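Local structure of carbon monoxide dehydrogenase (Thermococcus sp. AM4, 6T7J) at residues Phe322-Leu327 with Val456-Ser461. The protein probably catalyses the reversible oxidation of carbon monoxide to carbon dioxide at a metal-sulfur cluster, here isolated without nickel. Sequence-based numbering, arbitrary orientation.
Sequences FLMQEL and VKHNYS. With MSK (Broken Fe4S4 cluster), chain F.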
ATOM      1  N   PHE A 322     -12.549  21.674  -0.753  1.00 43.74           N
ATOM      2  CA  PHE A 322     -11.431  21.165  -1.538  1.00 45.97           C
ATOM      3  C   PHE A 322     -11.136  22.031  -2.757  1.00 49.93           C
ATOM      4  O   PHE A 322     -10.135  22.757  -2.783  1.00 50.36           O
ATOM      5  CB  PHE A 322     -11.726  19.723  -1.959  1.00 47.29           C
ATOM      6  CG  PHE A 322     -10.642  19.089  -2.778  1.00 51.21           C
ATOM      7  CD1 PHE A 322      -9.344  19.020  -2.302  1.00 48.96           C
ATOM      8  CD2 PHE A 322     -10.925  18.550  -4.021  1.00 46.24           C
ATOM      9  CE1 PHE A 322      -8.345  18.435  -3.057  1.00 43.00           C
ATOM     10  CE2 PHE A 322      -9.933  17.961  -4.778  1.00 45.61           C
ATOM     11  CZ  PHE A 322      -8.640  17.906  -4.296  1.00 45.91           C
ATOM     12  N   LEU A 323     -12.026  21.994  -3.749  1.00 48.96           N
ATOM     13  CA  LEU A 323     -11.803  22.659  -5.028  1.00 46.09           C
ATOM     14  C   LEU A 323     -11.677  24.172  -4.906  1.00 50.13           C
ATOM     15  O   LEU A 323     -11.432  24.858  -5.904  1.00 50.94           O
ATOM     16  CB  LEU A 323     -12.933  22.314  -5.998  1.00 48.90           C
ATOM     17  CG  LEU A 323     -12.794  20.936  -6.641  1.00 48.93           C
ATOM     18  CD1 LEU A 323     -13.998  20.624  -7.509  1.00 48.82           C
ATOM     19  CD2 LEU A 323     -11.507  20.862  -7.444  1.00 43.03           C
ATOM     20  N   MET A 324     -11.834  24.708  -3.698  1.00 49.33           N
ATOM     21  CA  MET A 324     -11.723  26.143  -3.488  1.00 46.21           C
ATOM     22  C   MET A 324     -10.352  26.577  -2.987  1.00 50.47           C
ATOM     23  O   MET A 324     -10.085  27.786  -2.956  1.00 44.41           O
ATOM     24  CB  MET A 324     -12.805  26.618  -2.510  1.00 49.84           C
ATOM     25  CG  MET A 324     -14.221  26.382  -3.018  1.00 47.84           C
ATOM     26  SD  MET A 324     -15.498  26.741  -1.797  1.00 51.59           S
ATOM     27  CE  MET A 324     -15.468  28.532  -1.799  1.00 51.42           C
ATOM     28  N   GLN A 325      -9.474  25.635  -2.615  1.00 40.80           N
ATOM     29  CA  GLN A 325      -8.181  26.022  -2.050  1.00 49.19           C
ATOM     30  C   GLN A 325      -7.423  26.953  -2.994  1.00 44.42           C
ATOM     31  O   GLN A 325      -7.024  28.059  -2.605  1.00 45.89           O
ATOM     32  CB  GLN A 325      -7.349  24.780  -1.706  1.00 49.19           C
ATOM     33  CG  GLN A 325      -7.159  23.766  -2.826  1.00 46.50           C
ATOM     34  CD  GLN A 325      -6.458  22.509  -2.352  1.00 50.08           C
ATOM     35  OE1 GLN A 325      -5.248  22.510  -2.119  1.00 49.75           O
ATOM     36  NE2 GLN A 325      -7.215  21.429  -2.200  1.00 47.24           N
ATOM     37  N   GLU A 326      -7.246  26.533  -4.252  1.00 41.46           N
ATOM     38  CA  GLU A 326      -6.659  27.404  -5.265  1.00 46.46           C
ATOM     39  C   GLU A 326      -7.333  28.767  -5.273  1.00 49.74           C
ATOM     40  O   GLU A 326      -6.666  29.806  -5.200  1.00 50.35           O
ATOM     41  CB  GLU A 326      -6.782  26.760  -6.646  1.00 43.67           C
ATOM     42  CG  GLU A 326      -5.630  25.872  -7.048  1.00 47.98           C
ATOM     43  CD  GLU A 326      -5.947  25.086  -8.298  1.00 44.27           C
ATOM     44  OE1 GLU A 326      -7.113  24.658  -8.441  1.00 44.90           O
ATOM     45  OE2 GLU A 326      -5.042  24.907  -9.140  1.00 48.81           O
ATOM     46  N   LEU A 327      -8.668  28.775  -5.338  1.00 43.01           N
ATOM     47  CA  LEU A 327      -9.402  30.030  -5.437  1.00 46.23           C
ATOM     48  C   LEU A 327      -9.095  30.952  -4.267  1.00 49.54           C
ATOM     49  O   LEU A 327      -9.082  32.177  -4.434  1.00 50.90           O
ATOM     50  CB  LEU A 327     -10.902  29.752  -5.523  1.00 46.98           C
ATOM     51  CG  LEU A 327     -11.325  28.884  -6.710  1.00 52.19           C
ATOM     52  CD1 LEU A 327     -12.775  28.446  -6.576  1.00 46.68           C
ATOM     53  CD2 LEU A 327     -11.100  29.627  -8.019  1.00 50.00           C
ATOM     54  N   VAL A 456     -18.197  16.714 -11.514  1.00 46.50           N
ATOM     55  CA  VAL A 456     -19.574  17.075 -11.214  1.00 50.46           C
ATOM     56  C   VAL A 456     -19.602  18.533 -10.771  1.00 49.54           C
ATOM     57  O   VAL A 456     -18.587  19.107 -10.361  1.00 49.91           O
ATOM     58  CB  VAL A 456     -20.196  16.158 -10.140  1.00 50.80           C
ATOM     59  CG1 VAL A 456     -20.202  14.713 -10.614  1.00 44.66           C
ATOM     60  CG2 VAL A 456     -19.441  16.290  -8.823  1.00 47.78           C
ATOM     61  N   LYS A 457     -20.785  19.139 -10.866  1.00 51.45           N
ATOM     62  CA  LYS A 457     -20.939  20.543 -10.502  1.00 52.13           C
ATOM     63  C   LYS A 457     -20.548  20.761  -9.045  1.00 53.00           C
ATOM     64  O   LYS A 457     -20.947  19.998  -8.159  1.00 51.73           O
ATOM     65  CB  LYS A 457     -22.376  21.003 -10.746  1.00 53.66           C
ATOM     66  CG  LYS A 457     -22.575  22.496 -10.542  1.00 52.06           C
ATOM     67  CD  LYS A 457     -23.918  22.968 -11.061  1.00 50.60           C
ATOM     68  CE  LYS A 457     -24.019  24.485 -10.994  1.00 59.81           C
ATOM     69  NZ  LYS A 457     -25.248  24.998 -11.663  1.00 73.12           N
ATOM     70  N   HIS A 458     -19.767  21.812  -8.803  1.00 50.25           N
ATOM     71  CA  HIS A 458     -19.116  22.003  -7.511  1.00 51.08           C
ATOM     72  C   HIS A 458     -20.142  22.271  -6.414  1.00 51.76           C
ATOM     73  O   HIS A 458     -20.882  23.261  -6.466  1.00 49.92           O
ATOM     74  CB  HIS A 458     -18.109  23.145  -7.597  1.00 51.51           C
ATOM     75  CG  HIS A 458     -17.437  23.452  -6.297  1.00 50.90           C
ATOM     76  ND1 HIS A 458     -17.496  24.694  -5.703  1.00 50.71           N
ATOM     77  CD2 HIS A 458     -16.698  22.674  -5.470  1.00 52.56           C
ATOM     78  CE1 HIS A 458     -16.820  24.670  -4.568  1.00 50.26           C
ATOM     79  NE2 HIS A 458     -16.326  23.456  -4.404  1.00 53.80           N
ATOM     80  N   ASN A 459     -20.182  21.376  -5.425  1.00 49.29           N
ATOM     81  CA  ASN A 459     -21.049  21.461  -4.254  1.00 49.06           C
ATOM     82  C   ASN A 459     -22.529  21.358  -4.602  1.00 53.00           C
ATOM     83  O   ASN A 459     -23.374  21.409  -3.705  1.00 55.91           O
ATOM     84  CB  ASN A 459     -20.790  22.755  -3.475  1.00 46.57           C
ATOM     85  CG  ASN A 459     -19.482  22.724  -2.708  1.00 46.92           C
ATOM     86  OD1 ASN A 459     -18.954  21.655  -2.399  1.00 44.59           O
ATOM     87  ND2 ASN A 459     -18.954  23.900  -2.396  1.00 47.62           N
ATOM     88  N   TYR A 460     -22.862  21.193  -5.886  1.00 52.43           N
ATOM     89  CA  TYR A 460     -24.271  21.125  -6.265  1.00 50.96           C
ATOM     90  C   TYR A 460     -24.939  19.872  -5.715  1.00 48.18           C
ATOM     91  O   TYR A 460     -26.054  19.941  -5.185  1.00 49.77           O
ATOM     92  CB  TYR A 460     -24.429  21.182  -7.784  1.00 50.40           C
ATOM     93  CG  TYR A 460     -25.876  21.127  -8.228  1.00 49.22           C
ATOM     94  CD1 TYR A 460     -26.693  22.247  -8.136  1.00 51.55           C
ATOM     95  CD2 TYR A 460     -26.431  19.952  -8.720  1.00 51.82           C
ATOM     96  CE1 TYR A 460     -28.019  22.201  -8.529  1.00 52.22           C
ATOM     97  CE2 TYR A 460     -27.756  19.897  -9.116  1.00 52.56           C
ATOM     98  CZ  TYR A 460     -28.544  21.024  -9.018  1.00 47.52           C
ATOM     99  OH  TYR A 460     -29.860  20.976  -9.410  1.00 59.63           O
ATOM    100  N   SER A 461     -24.281  18.718  -5.832  1.00 47.15           N
ATOM    101  CA  SER A 461     -24.909  17.484  -5.369  1.00 50.77           C
ATOM    102  C   SER A 461     -25.012  17.454  -3.849  1.00 53.20           C
ATOM    103  O   SER A 461     -26.036  17.024  -3.308  1.00 56.13           O
ATOM    104  CB  SER A 461     -24.146  16.271  -5.898  1.00 45.44           C
ATOM    105  OG  SER A 461     -24.454  16.038  -7.263  1.00 47.88           O
TER
HETATM  106  S1  MSK F 703     -10.542  17.140   2.906  0.82 53.76           S
HETATM  107  S3  MSK F 703     -10.906  13.884   1.756  1.00 60.52           S
HETATM  108  S4  MSK F 703     -11.434  16.495  -0.408  0.64 51.58           S
HETATM  109  S5  MSK F 703     -13.400  15.848   2.356  1.00 55.01           S
HETATM  110 FE1  MSK F 703     -10.590  15.639   4.595  0.87 63.68          FE
HETATM  111 FE2  MSK F 703     -12.299  17.367   1.399  0.62 47.25          FE
HETATM  112 FE3  MSK F 703     -12.476  14.796   0.469  0.55 48.47          FE
HETATM  113 FE4  MSK F 703     -10.059  15.838   1.110  0.75 48.49          FE
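The imidazole of H458, its CG anti to the backbone N (chi1 177°), overlaps L323 with CD2 and M324 with CE1. L323 CB lies 3.8 Å from H458 CD2, the two side chains running antiparallel. M324 crosses the histidine at about a right angle: its CG comes within 3.5 Å of H458 CE1, and its SD sits at the ring edge, 4.8 Å from the centroid, in a Met-aromatic contact. N459 ND2 sits above one face of the ring, displaced toward its rim. H458 ND1 is hydrogen-bonded to S15 OG, which probably helps fix the ring's rotation. Cutting H458 back to an alanine is likely to open a gap beside L323 and M324 and to leave the S15 hydroxyl without this partner. F322 turns instead to the broken cluster, its CB 3.6 Å from MSK S4, and F322 O accepts bonds from both Q325 N and Q325 NE2, one from each side of the carbonyl plane. The contact joins residues 322-324, which follow strand 318-320 near the start of helix 325-330, to the loop between strand 444-448 and helix 460-471, so segments following strands of the two parallel sheets meet, with helices 20-30 and 480-489 packed alongside.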